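Putative acyl-CoA dehydrogenase (Burkholderia xenovorans, PDB 5JSC) binds flavin-adenine dinucleotide within a four-chain assembly and is a flavoprotein, a putative member of the acyl-CoA dehydrogenase family. Local coordinates at residues Glu27-Glu32 against Thr85-Ala90; Ala55-Leu60 against Ile178-Ile183; Ala335-Trp340 against Leu390-Asp395. All coordinates share one frame; numbering follows the deposited sequence.

Interaction 1 (Glu27-Glu32 against Thr85-Ala90). With SO4 (sulfate ion), chain R; SO4 (sulfate ion), chain Q.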
loop_
_atom_site.group_PDB
_atom_site.type_symbol
_atom_site.label_atom_id
_atom_site.label_comp_id
_atom_site.label_asym_id
_atom_site.label_seq_id
_atom_site.Cartn_x
_atom_site.Cartn_y
_atom_site.Cartn_z
ATOM N N GLU C 27 25.771 8.488 22.008
ATOM C CA GLU C 27 26.629 8.943 23.090
ATOM C C GLU C 27 26.581 10.457 23.193
ATOM O O GLU C 27 26.127 11.134 22.267
ATOM C CB GLU C 27 28.067 8.475 22.851
ATOM C CG GLU C 27 28.214 6.983 23.000
ATOM C CD GLU C 27 27.864 6.519 24.404
ATOM O OE1 GLU C 27 28.136 7.270 25.366
ATOM O OE2 GLU C 27 27.302 5.414 24.549
ATOM N N PRO C 28 27.024 11.036 24.320
ATOM C CA PRO C 28 27.023 12.506 24.423
ATOM C C PRO C 28 27.740 13.199 23.275
ATOM O O PRO C 28 27.270 14.244 22.808
ATOM C CB PRO C 28 27.718 12.756 25.770
ATOM C CG PRO C 28 27.359 11.557 26.576
ATOM C CD PRO C 28 27.360 10.398 25.606
ATOM N N ARG C 29 28.852 12.636 22.788
ATOM C CA ARG C 29 29.562 13.274 21.683
ATOM C C ARG C 29 28.681 13.406 20.446
ATOM O O ARG C 29 28.864 14.339 19.656
ATOM C CB ARG C 29 30.835 12.497 21.343
ATOM C CG ARG C 29 30.589 11.109 20.784
ATOM C CD ARG C 29 31.901 10.448 20.366
ATOM N NE ARG C 29 31.660 9.181 19.682
ATOM C CZ ARG C 29 31.541 8.018 20.313
ATOM N NH1 ARG C 29 31.647 7.974 21.637
ATOM N NH2 ARG C 29 31.321 6.906 19.626
ATOM N N HIS C 30 27.717 12.497 20.269
ATOM C CA HIS C 30 26.850 12.572 19.095
ATOM C C HIS C 30 25.860 13.714 19.215
ATOM O O HIS C 30 25.514 14.351 18.215
ATOM C CB HIS C 30 26.118 11.247 18.884
ATOM C CG HIS C 30 27.046 10.114 18.598
ATOM N ND1 HIS C 30 27.109 8.981 19.377
ATOM C CD2 HIS C 30 27.993 9.967 17.641
ATOM C CE1 HIS C 30 28.046 8.177 18.903
ATOM N NE2 HIS C 30 28.595 8.752 17.848
ATOM N N ARG C 31 25.382 13.977 20.430
ATOM C CA ARG C 31 24.506 15.122 20.636
ATOM C C ARG C 31 25.247 16.426 20.385
ATOM O O ARG C 31 24.700 17.352 19.773
ATOM C CB ARG C 31 23.925 15.089 22.048
ATOM C CG ARG C 31 22.925 13.962 22.257
ATOM C CD ARG C 31 22.297 14.012 23.642
ATOM N NE ARG C 31 23.069 13.275 24.637
ATOM C CZ ARG C 31 23.000 11.956 24.807
ATOM N NH1 ARG C 31 22.203 11.224 24.037
ATOM N NH2 ARG C 31 23.732 11.367 25.741
ATOM N N GLU C 32 26.496 16.514 20.834
ATOM C CA GLU C 32 27.268 17.721 20.564
ATOM C C GLU C 32 27.562 17.861 19.075
ATOM O O GLU C 32 27.500 18.967 18.528
ATOM C CB GLU C 32 28.547 17.703 21.394
ATOM C CG GLU C 32 28.240 17.921 22.857
ATOM C CD GLU C 32 29.364 17.506 23.767
ATOM O OE1 GLU C 32 30.441 17.129 23.257
ATOM O OE2 GLU C 32 29.159 17.553 24.996
ATOM N N THR C 85 38.548 3.975 13.884
ATOM C CA THR C 85 37.370 3.465 13.204
ATOM C C THR C 85 36.575 4.634 12.649
ATOM O O THR C 85 36.732 5.782 13.074
ATOM C CB THR C 85 36.472 2.653 14.149
ATOM O OG1 THR C 85 35.911 3.525 15.139
ATOM C CG2 THR C 85 37.258 1.552 14.841
ATOM N N ILE C 86 35.716 4.334 11.686
ATOM C CA ILE C 86 34.754 5.313 11.196
ATOM C C ILE C 86 33.523 5.221 12.084
ATOM O O ILE C 86 32.914 4.152 12.203
ATOM C CB ILE C 86 34.413 5.073 9.715
ATOM C CG1 ILE C 86 35.641 5.402 8.848
ATOM C CG2 ILE C 86 33.183 5.895 9.305
ATOM C CD1 ILE C 86 35.557 4.913 7.430
ATOM N N ASP C 87 33.179 6.336 12.731
ATOM C CA ASP C 87 32.015 6.447 13.610
ATOM C C ASP C 87 30.777 6.543 12.724
ATOM O O ASP C 87 30.472 7.611 12.186
ATOM C CB ASP C 87 32.185 7.666 14.519
ATOM C CG ASP C 87 31.071 7.832 15.546
ATOM O OD1 ASP C 87 29.964 7.291 15.370
ATOM O OD2 ASP C 87 31.314 8.544 16.550
ATOM N N THR C 88 30.071 5.411 12.564
ATOM C CA THR C 88 28.918 5.360 11.668
ATOM C C THR C 88 27.812 6.283 12.146
ATOM O O THR C 88 27.149 6.941 11.338
ATOM C CB THR C 88 28.373 3.927 11.568
ATOM O OG1 THR C 88 29.459 2.994 11.563
ATOM C CG2 THR C 88 27.573 3.758 10.288
ATOM N N ARG C 89 27.589 6.339 13.458
ATOM C CA ARG C 89 26.564 7.237 13.980
ATOM C C ARG C 89 26.886 8.688 13.643
ATOM O O ARG C 89 25.992 9.470 13.284
ATOM C CB ARG C 89 26.425 7.047 15.490
ATOM C CG ARG C 89 25.775 5.708 15.855
ATOM C CD ARG C 89 25.921 5.366 17.330
ATOM N NE ARG C 89 27.288 4.963 17.635
ATOM C CZ ARG C 89 27.721 4.660 18.851
ATOM N NH1 ARG C 89 26.892 4.730 19.885
ATOM N NH2 ARG C 89 28.985 4.291 19.036
ATOM N N ALA C 90 28.159 9.068 13.750
ATOM C CA ALA C 90 28.550 10.429 13.404
ATOM C C ALA C 90 28.339 10.711 11.921
ATOM O O ALA C 90 27.755 11.741 11.557
ATOM C CB ALA C 90 30.004 10.675 13.804
HETATM S S SO4 R . 35.744 0.600 10.825
HETATM O O1 SO4 R . 35.107 0.027 12.003
HETATM O O2 SO4 R . 37.196 0.538 11.012
HETATM O O3 SO4 R . 35.366 -0.188 9.655
HETATM O O4 SO4 R . 35.325 1.983 10.668
HETATM S S SO4 Q . 29.144 3.032 22.368
HETATM O O1 SO4 Q . 29.567 2.880 23.757
HETATM O O2 SO4 Q . 30.167 3.768 21.627
HETATM O O3 SO4 Q . 28.970 1.717 21.763
HETATM O O4 SO4 Q . 27.877 3.758 22.318
HETATM O O HOH W 1 31.006 5.173 17.246
#

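Interaction 2 (Ala55-Leu60 against Ile178-Ile183). With FAD (flavin-adenine dinucleotide), chain M.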
loop_
_atom_site.group_PDB
_atom_site.type_symbol
_atom_site.label_atom_id
_atom_site.label_comp_id
_atom_site.label_asym_id
_atom_site.label_seq_id
_atom_site.Cartn_x
_atom_site.Cartn_y
_atom_site.Cartn_z
ATOM N N ALA C 55 31.269 24.016 -9.287
ATOM C CA ALA C 55 31.901 24.997 -8.411
ATOM C C ALA C 55 31.331 24.921 -6.999
ATOM O O ALA C 55 32.063 25.092 -6.015
ATOM C CB ALA C 55 31.732 26.403 -8.986
ATOM N N THR C 56 30.025 24.677 -6.880
ATOM C CA THR C 56 29.416 24.580 -5.561
ATOM C C THR C 56 29.961 23.383 -4.792
ATOM O O THR C 56 30.243 23.488 -3.592
ATOM C CB THR C 56 27.893 24.512 -5.685
ATOM O OG1 THR C 56 27.412 25.729 -6.275
ATOM C CG2 THR C 56 27.245 24.333 -4.315
ATOM N N CYS C 57 30.128 22.238 -5.461
ATOM C CA CYS C 57 30.693 21.041 -4.825
ATOM C C CYS C 57 32.099 21.314 -4.322
ATOM O O CYS C 57 32.456 20.985 -3.187
ATOM C CB CYS C 57 30.721 19.862 -5.817
ATOM S SG CYS C 57 32.091 18.598 -5.616
ATOM N N ARG C 58 32.923 21.919 -5.182
ATOM C CA ARG C 58 34.296 22.227 -4.795
ATOM C C ARG C 58 34.329 23.130 -3.568
ATOM O O ARG C 58 35.108 22.897 -2.634
ATOM C CB ARG C 58 35.040 22.889 -5.955
ATOM C CG ARG C 58 35.353 21.972 -7.129
ATOM C CD ARG C 58 36.132 22.738 -8.186
ATOM N NE ARG C 58 36.858 21.859 -9.098
ATOM C CZ ARG C 58 36.530 21.649 -10.366
ATOM N NH1 ARG C 58 35.476 22.258 -10.896
ATOM N NH2 ARG C 58 37.267 20.833 -11.112
ATOM N N ARG C 59 33.486 24.165 -3.554
ATOM C CA ARG C 59 33.456 25.085 -2.425
ATOM C C ARG C 59 32.997 24.378 -1.159
ATOM O O ARG C 59 33.579 24.569 -0.084
ATOM C CB ARG C 59 32.547 26.268 -2.762
ATOM C CG ARG C 59 32.400 27.303 -1.678
ATOM C CD ARG C 59 31.709 28.560 -2.222
ATOM N NE ARG C 59 30.324 28.323 -2.635
ATOM C CZ ARG C 59 29.900 28.266 -3.898
ATOM N NH1 ARG C 59 30.749 28.430 -4.906
ATOM N NH2 ARG C 59 28.617 28.049 -4.158
ATOM N N LEU C 60 31.968 23.533 -1.273
ATOM C CA LEU C 60 31.446 22.826 -0.109
ATOM C C LEU C 60 32.475 21.866 0.471
ATOM O O LEU C 60 32.617 21.772 1.697
ATOM C CB LEU C 60 30.160 22.084 -0.482
ATOM C CG LEU C 60 28.928 22.977 -0.626
ATOM C CD1 LEU C 60 27.821 22.219 -1.340
ATOM C CD2 LEU C 60 28.454 23.462 0.747
ATOM N N ILE C 178 29.214 8.335 -12.361
ATOM C CA ILE C 178 30.245 8.468 -11.333
ATOM C C ILE C 178 30.093 9.825 -10.655
ATOM O O ILE C 178 30.317 10.870 -11.274
ATOM C CB ILE C 178 31.652 8.285 -11.915
ATOM C CG1 ILE C 178 31.777 6.898 -12.556
ATOM C CG2 ILE C 178 32.702 8.475 -10.815
ATOM C CD1 ILE C 178 31.260 5.771 -11.673
ATOM N N SER C 179 29.716 9.803 -9.371
ATOM C CA SER C 179 29.605 11.022 -8.582
ATOM C C SER C 179 30.952 11.723 -8.471
ATOM O O SER C 179 31.985 11.082 -8.263
ATOM C CB SER C 179 29.077 10.686 -7.189
ATOM O OG SER C 179 27.741 10.228 -7.263
ATOM N N ASN C 180 30.931 13.056 -8.570
ATOM C CA ASN C 180 32.120 13.899 -8.671
ATOM C C ASN C 180 32.911 13.636 -9.947
ATOM O O ASN C 180 34.039 14.131 -10.089
ATOM C CB ASN C 180 33.049 13.757 -7.447
ATOM C CG ASN C 180 32.465 14.390 -6.199
ATOM O OD1 ASN C 180 31.584 15.252 -6.281
ATOM N ND2 ASN C 180 32.955 13.976 -5.037
ATOM N N GLY C 181 32.356 12.870 -10.887
ATOM C CA GLY C 181 33.046 12.651 -12.141
ATOM C C GLY C 181 33.339 13.965 -12.832
ATOM O O GLY C 181 32.459 14.824 -12.944
ATOM N N GLY C 182 34.576 14.143 -13.286
ATOM C CA GLY C 182 34.992 15.375 -13.905
ATOM C C GLY C 182 35.625 16.380 -12.967
ATOM O O GLY C 182 36.323 17.285 -13.438
ATOM N N ILE C 183 35.403 16.257 -11.655
ATOM C CA ILE C 183 36.001 17.200 -10.712
ATOM C C ILE C 183 36.785 16.503 -9.605
ATOM O O ILE C 183 37.474 17.166 -8.821
ATOM C CB ILE C 183 34.942 18.135 -10.105
ATOM C CG1 ILE C 183 33.916 17.355 -9.292
ATOM C CG2 ILE C 183 34.274 18.970 -11.189
ATOM C CD1 ILE C 183 32.859 18.254 -8.740
HETATM P PA FAD M . 20.338 -1.886 -13.521
HETATM O O1A FAD M . 21.456 -2.652 -12.920
HETATM O O2A FAD M . 20.074 -2.089 -15.015
HETATM O O5B FAD M . 19.024 -2.210 -12.689
HETATM C C5B FAD M . 17.758 -1.681 -13.129
HETATM C C4B FAD M . 16.767 -2.022 -12.047
HETATM O O4B FAD M . 16.633 -3.453 -11.972
HETATM C C3B FAD M . 17.188 -1.641 -10.634
HETATM O O3B FAD M . 16.997 -0.253 -10.347
HETATM C C2B FAD M . 16.314 -2.568 -9.786
HETATM O O2B FAD M . 15.014 -2.000 -9.621
HETATM C C1B FAD M . 16.217 -3.822 -10.672
HETATM N N9A FAD M . 17.033 -4.954 -10.249
HETATM C C8A FAD M . 18.395 -4.986 -10.096
HETATM N N7A FAD M . 18.871 -6.167 -9.791
HETATM C C5A FAD M . 17.742 -6.974 -9.735
HETATM C C6A FAD M . 17.569 -8.346 -9.474
HETATM N N6A FAD M . 18.573 -9.180 -9.182
HETATM N N1A FAD M . 16.311 -8.840 -9.506
HETATM C C2A FAD M . 15.299 -8.003 -9.773
HETATM N N3A FAD M . 15.342 -6.692 -10.036
HETATM C C4A FAD M . 16.602 -6.237 -10.007
HETATM N N1 FAD M . 27.743 4.358 -9.306
HETATM C C2 FAD M . 29.072 4.382 -8.975
HETATM O O2 FAD M . 29.833 3.436 -9.241
HETATM N N3 FAD M . 29.591 5.481 -8.344
HETATM C C4 FAD M . 28.889 6.616 -7.989
HETATM O O4 FAD M . 29.471 7.582 -7.505
HETATM C C4X FAD M . 27.492 6.576 -8.309
HETATM N N5 FAD M . 26.775 7.637 -8.063
HETATM C C5X FAD M . 25.480 7.676 -8.555
HETATM C C6 FAD M . 24.756 8.861 -8.439
HETATM C C7 FAD M . 23.493 8.990 -9.005
HETATM C C7M FAD M . 22.765 10.305 -8.896
HETATM C C8 FAD M . 22.926 7.895 -9.687
HETATM C C8M FAD M . 21.560 7.994 -10.320
HETATM C C9 FAD M . 23.639 6.705 -9.786
HETATM C C9A FAD M . 24.912 6.588 -9.234
HETATM N N10 FAD M . 25.699 5.429 -9.407
HETATM C C10 FAD M . 27.005 5.404 -8.982
HETATM C "C1'" FAD M . 25.156 4.308 -10.185
HETATM C "C2'" FAD M . 24.179 3.441 -9.396
HETATM O "O2'" FAD M . 24.860 2.690 -8.393
HETATM C "C3'" FAD M . 23.471 2.484 -10.355
HETATM O "O3'" FAD M . 22.636 3.299 -11.165
HETATM C "C4'" FAD M . 22.633 1.414 -9.658
HETATM O "O4'" FAD M . 23.505 0.463 -9.044
HETATM C "C5'" FAD M . 21.693 0.717 -10.621
HETATM O "O5'" FAD M . 22.485 0.175 -11.698
HETATM P P FAD M . 21.940 0.458 -13.201
HETATM O O1P FAD M . 21.656 1.907 -13.404
HETATM O O2P FAD M . 22.896 -0.151 -14.181
HETATM O O3P FAD M . 20.556 -0.331 -13.271
HETATM O O HOH W 2 38.630 19.584 -8.614
#

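Interaction 3 (Ala335-Trp340 against Leu390-Asp395). With FAD (flavin-adenine dinucleotide), chain M.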
loop_
_atom_site.group_PDB
_atom_site.type_symbol
_atom_site.label_atom_id
_atom_site.label_comp_id
_atom_site.label_asym_id
_atom_site.label_seq_id
_atom_site.Cartn_x
_atom_site.Cartn_y
_atom_site.Cartn_z
ATOM N N ALA C 335 22.048 -2.603 7.449
ATOM C CA ALA C 335 22.260 -1.461 6.563
ATOM C C ALA C 335 21.337 -1.524 5.358
ATOM O O ALA C 335 20.792 -0.497 4.936
ATOM C CB ALA C 335 23.724 -1.401 6.106
ATOM N N ALA C 336 21.169 -2.716 4.776
ATOM C CA ALA C 336 20.248 -2.866 3.654
ATOM C C ALA C 336 18.829 -2.504 4.067
ATOM O O ALA C 336 18.121 -1.789 3.339
ATOM C CB ALA C 336 20.298 -4.301 3.116
ATOM N N MET C 337 18.395 -2.990 5.236
ATOM C CA MET C 337 17.063 -2.654 5.740
ATOM C C MET C 337 16.893 -1.149 5.889
ATOM O O MET C 337 15.864 -0.584 5.497
ATOM C CB MET C 337 16.827 -3.308 7.096
ATOM C CG MET C 337 16.193 -4.640 7.096
ATOM S SD MET C 337 15.595 -4.899 8.784
ATOM C CE MET C 337 15.082 -6.610 8.606
ATOM N N ALA C 338 17.879 -0.488 6.500
ATOM C CA ALA C 338 17.780 0.948 6.736
ATOM C C ALA C 338 17.736 1.715 5.424
ATOM O O ALA C 338 16.923 2.629 5.259
ATOM C CB ALA C 338 18.958 1.416 7.586
ATOM N N LYS C 339 18.628 1.364 4.485
ATOM C CA LYS C 339 18.696 2.078 3.213
ATOM C C LYS C 339 17.391 1.918 2.441
ATOM O O LYS C 339 16.833 2.891 1.926
ATOM C CB LYS C 339 19.896 1.560 2.408
ATOM C CG LYS C 339 20.346 2.444 1.237
ATOM C CD LYS C 339 19.600 2.141 -0.049
ATOM C CE LYS C 339 20.116 2.990 -1.204
ATOM N NZ LYS C 339 19.389 2.702 -2.493
ATOM N N TRP C 340 16.896 0.687 2.365
ATOM C CA TRP C 340 15.612 0.397 1.736
ATOM C C TRP C 340 14.486 1.206 2.370
ATOM O O TRP C 340 13.782 1.968 1.689
ATOM C CB TRP C 340 15.372 -1.112 1.857
ATOM C CG TRP C 340 13.991 -1.659 1.619
ATOM C CD1 TRP C 340 12.926 -1.050 1.016
ATOM C CD2 TRP C 340 13.554 -2.967 1.985
ATOM N NE1 TRP C 340 11.843 -1.911 0.997
ATOM C CE2 TRP C 340 12.215 -3.094 1.584
ATOM C CE3 TRP C 340 14.176 -4.054 2.620
ATOM C CZ2 TRP C 340 11.480 -4.252 1.815
ATOM C CZ3 TRP C 340 13.440 -5.200 2.847
ATOM C CH2 TRP C 340 12.110 -5.295 2.436
ATOM N N LEU C 390 16.437 -8.199 -1.771
ATOM C CA LEU C 390 16.947 -9.545 -1.975
ATOM C C LEU C 390 18.084 -9.868 -1.013
ATOM O O LEU C 390 18.204 -11.016 -0.574
ATOM C CB LEU C 390 17.390 -9.715 -3.425
ATOM C CG LEU C 390 16.270 -9.590 -4.459
ATOM C CD1 LEU C 390 16.864 -9.498 -5.862
ATOM C CD2 LEU C 390 15.308 -10.770 -4.344
ATOM N N ILE C 391 18.915 -8.880 -0.667
ATOM C CA ILE C 391 19.938 -9.103 0.357
ATOM C C ILE C 391 19.284 -9.547 1.660
ATOM O O ILE C 391 19.705 -10.525 2.292
ATOM C CB ILE C 391 20.785 -7.833 0.568
ATOM C CG1 ILE C 391 21.708 -7.585 -0.626
ATOM C CG2 ILE C 391 21.596 -7.926 1.875
ATOM C CD1 ILE C 391 22.323 -6.196 -0.627
ATOM N N VAL C 392 18.240 -8.832 2.078
ATOM C CA VAL C 392 17.586 -9.160 3.339
ATOM C C VAL C 392 16.921 -10.530 3.260
ATOM O O VAL C 392 17.067 -11.360 4.166
ATOM C CB VAL C 392 16.577 -8.062 3.713
ATOM C CG1 VAL C 392 15.769 -8.485 4.933
ATOM C CG2 VAL C 392 17.306 -6.729 3.972
ATOM N N GLY C 393 16.180 -10.788 2.175
ATOM C CA GLY C 393 15.470 -12.056 2.064
ATOM C C GLY C 393 16.406 -13.250 2.013
ATOM O O GLY C 393 16.169 -14.265 2.674
ATOM N N ARG C 394 17.486 -13.141 1.235
ATOM C CA ARG C 394 18.471 -14.219 1.201
ATOM C C ARG C 394 19.106 -14.430 2.570
ATOM O O ARG C 394 19.387 -15.568 2.962
ATOM C CB ARG C 394 19.550 -13.923 0.162
ATOM C CG ARG C 394 19.126 -14.169 -1.270
ATOM C CD ARG C 394 20.355 -14.224 -2.184
ATOM N NE ARG C 394 21.108 -12.968 -2.159
ATOM C CZ ARG C 394 20.944 -11.976 -3.033
ATOM N NH1 ARG C 394 20.065 -12.090 -4.018
ATOM N NH2 ARG C 394 21.669 -10.869 -2.926
ATOM N N ASP C 395 19.344 -13.342 3.313
ATOM C CA ASP C 395 19.995 -13.485 4.613
ATOM C C ASP C 395 19.087 -14.187 5.614
ATOM O O ASP C 395 19.564 -14.960 6.451
ATOM C CB ASP C 395 20.425 -12.114 5.139
ATOM C CG ASP C 395 21.324 -12.217 6.346
ATOM O OD1 ASP C 395 22.450 -12.733 6.195
ATOM O OD2 ASP C 395 20.911 -11.791 7.442
HETATM P PA FAD M . 20.338 -1.886 -13.521
HETATM O O1A FAD M . 21.456 -2.652 -12.920
HETATM O O2A FAD M . 20.074 -2.089 -15.015
HETATM O O5B FAD M . 19.024 -2.210 -12.689
HETATM C C5B FAD M . 17.758 -1.681 -13.129
HETATM C C4B FAD M . 16.767 -2.022 -12.047
HETATM O O4B FAD M . 16.633 -3.453 -11.972
HETATM C C3B FAD M . 17.188 -1.641 -10.634
HETATM O O3B FAD M . 16.997 -0.253 -10.347
HETATM C C2B FAD M . 16.314 -2.568 -9.786
HETATM O O2B FAD M . 15.014 -2.000 -9.621
HETATM C C1B FAD M . 16.217 -3.822 -10.672
HETATM N N9A FAD M . 17.033 -4.954 -10.249
HETATM C C8A FAD M . 18.395 -4.986 -10.096
HETATM N N7A FAD M . 18.871 -6.167 -9.791
HETATM C C5A FAD M . 17.742 -6.974 -9.735
HETATM C C6A FAD M . 17.569 -8.346 -9.474
HETATM N N6A FAD M . 18.573 -9.180 -9.182
HETATM N N1A FAD M . 16.311 -8.840 -9.506
HETATM C C2A FAD M . 15.299 -8.003 -9.773
HETATM N N3A FAD M . 15.342 -6.692 -10.036
HETATM C C4A FAD M . 16.602 -6.237 -10.007
HETATM N N1 FAD M . 27.743 4.358 -9.306
HETATM C C2 FAD M . 29.072 4.382 -8.975
HETATM O O2 FAD M . 29.833 3.436 -9.241
HETATM N N3 FAD M . 29.591 5.481 -8.344
HETATM C C4 FAD M . 28.889 6.616 -7.989
HETATM O O4 FAD M . 29.471 7.582 -7.505
HETATM C C4X FAD M . 27.492 6.576 -8.309
HETATM N N5 FAD M . 26.775 7.637 -8.063
HETATM C C5X FAD M . 25.480 7.676 -8.555
HETATM C C6 FAD M . 24.756 8.861 -8.439
HETATM C C7 FAD M . 23.493 8.990 -9.005
HETATM C C7M FAD M . 22.765 10.305 -8.896
HETATM C C8 FAD M . 22.926 7.895 -9.687
HETATM C C8M FAD M . 21.560 7.994 -10.320
HETATM C C9 FAD M . 23.639 6.705 -9.786
HETATM C C9A FAD M . 24.912 6.588 -9.234
HETATM N N10 FAD M . 25.699 5.429 -9.407
HETATM C C10 FAD M . 27.005 5.404 -8.982
HETATM C "C1'" FAD M . 25.156 4.308 -10.185
HETATM C "C2'" FAD M . 24.179 3.441 -9.396
HETATM O "O2'" FAD M . 24.860 2.690 -8.393
HETATM C "C3'" FAD M . 23.471 2.484 -10.355
HETATM O "O3'" FAD M . 22.636 3.299 -11.165
HETATM C "C4'" FAD M . 22.633 1.414 -9.658
HETATM O "O4'" FAD M . 23.505 0.463 -9.044
HETATM C "C5'" FAD M . 21.693 0.717 -10.621
HETATM O "O5'" FAD M . 22.485 0.175 -11.698
HETATM P P FAD M . 21.940 0.458 -13.201
HETATM O O1P FAD M . 21.656 1.907 -13.404
HETATM O O2P FAD M . 22.896 -0.151 -14.181
HETATM O O3P FAD M . 20.556 -0.331 -13.271
#

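Interaction 1 (Glu27-Glu32 against Thr85-Ala90)
R29 sets its CG between its own backbone N and carbonyl carbon (chi1 66°) and runs extended from there to NE; it meets D87, whose CG lies anti to the backbone N (chi1 -176°). The resulting salt bridge, R29 NE to D87 OD2 at 3.2 Å, lies in the guanidinium plane and reaches the oxygen nearly along its C-O direction. The same OD2 offers its syn lone pair to H30 NE2, 3.0 Å away, with the imidazole standing almost perpendicular to the carboxylate. At the other ring nitrogen, H30 ND1 accepts from E27 N at 3.0 Å, in the ring plane, so bonds at both nitrogens fix its rotation. R29 CG and R89 CB cover opposite faces of the ring. The bent chain of R89 then lays one guanidinium face over H30 CE1, while NH1 and NH2 hold O4 and O2 of a sulfate ion, probably from the crystallisation liquor; R89 NE forms a salt bridge with D326. D87 OD1, meanwhile, accepts from A90 N at 3.0 Å. One aspartate thus serves as N-cap of helix 88-101 and as partner in a His-carboxylate hydrogen bond, joining the starts of two helices in the helical N-terminal domain of an acyl-CoA dehydrogenase.

Interaction 2 (Ala55-Leu60 against Ile178-Ile183)
I183 reaches helix 53-66 with both of its branches. Its CB already lies 3.7 Å from R58 NH2. The CG2 methyl then sits over one face of the R58 guanidinium, offset toward the rim and 3.5 Å from R58 NH1, an aliphatic group resting on a flat cation. The other branch leaves with CG1 between the backbone N and the carbonyl carbon (chi1 63°) and carries CD1 toward C57. The close approach of CD1 to C57 SG is doubtful in detail, since the cysteine is modelled in two conformers, but CD1 also lies 4.0 Å from C57 CB, which places the methyl against that residue. A water links R58 to the backbone of I183, accepting from R58 NE at 2.9 Å and donating to I183 O at 2.7 Å. One face of the guanidinium thus carries the methyl, and NE reaches the carbonyl through the water.

The segment that presents I183 is tightly folded. A type II turn from I178 to G181 is closed by G181 N to I178 O, with N180 at positive phi; the N180 amide nitrogen is bonded to A142 O. Just before N180, S179 uses its backbone N on FAD O4 and its OG on FAD N5, both at 2.9 Å. The contact therefore packs a helix of the N-terminal domain against the loop that leaves the flavin-binding strand of the beta-rich middle domain, an interface belonging to the three-domain acyl-CoA dehydrogenase fold and its FAD pocket.

Interaction 3 (Ala335-Trp340 against Leu390-Asp395)
NZ of K339 is gripped by three backbone carbonyls, those of L378, Y381 and G383, while a turn away A336 meets V392 and I391 directly. The bonds of K339 thus tie helix 332-356 to the chain leading into helix 385-405. Beside this, D395 forms a salt bridge with R333 of helix 332-356, and the two segments meet through apolar side chains. V392 CG2 touches three residues of the other helix: it lies 3.9 Å from A336 CB and 3.9 Å from M337 CG, and the edge of the W340 indole, at CZ3, comes within 4.3 Å of it. With CG1 anti to the backbone N (chi1 173°), the V392 side chain crosses the extended M337 chain at about a right angle, CG1 lying 4.2 Å from M337 CE. I391 CG2 adds a contact of 4.0 Å to A336 CB. Such packing, with local axes 9.4 Å apart and 144° between their directions, builds the largely antiparallel helical C-terminal domain of the acyl-CoA dehydrogenase fold. The small A336 side chain is consistent with the close backbones, its CA lying 6.8 Å from that of V392. M337, W340 and V392 also pack on D312, L309 and A305 of the third subunit, respectively. L390, pointing away from helix 332-356, brings CD1 to 3.7 Å from N1A of the FAD adenine.

The three contacts illustrate how a three-domain flavoprotein is tied together. Along the chain, interactions 1 and 2 alternate their segments, and interaction 3 follows both. Interaction 1 joins helices 28-44 and 88-101 of the N-terminal domain; interaction 2 sets helix 53-66 of that domain against the end of strand 168-179 in the middle one; interaction 3 pairs C-terminal helices 332-356 and 385-405. The centre of interaction 1 lies about 26 Å from that of interaction 2 and about 24 Å from that of interaction 3. Interactions 2 and 3, on opposite sides of the chain's centre, both reach FAD, at flavin and adenine respectively, so the cofactor lies between the middle and C-terminal domains and also meets a second subunit.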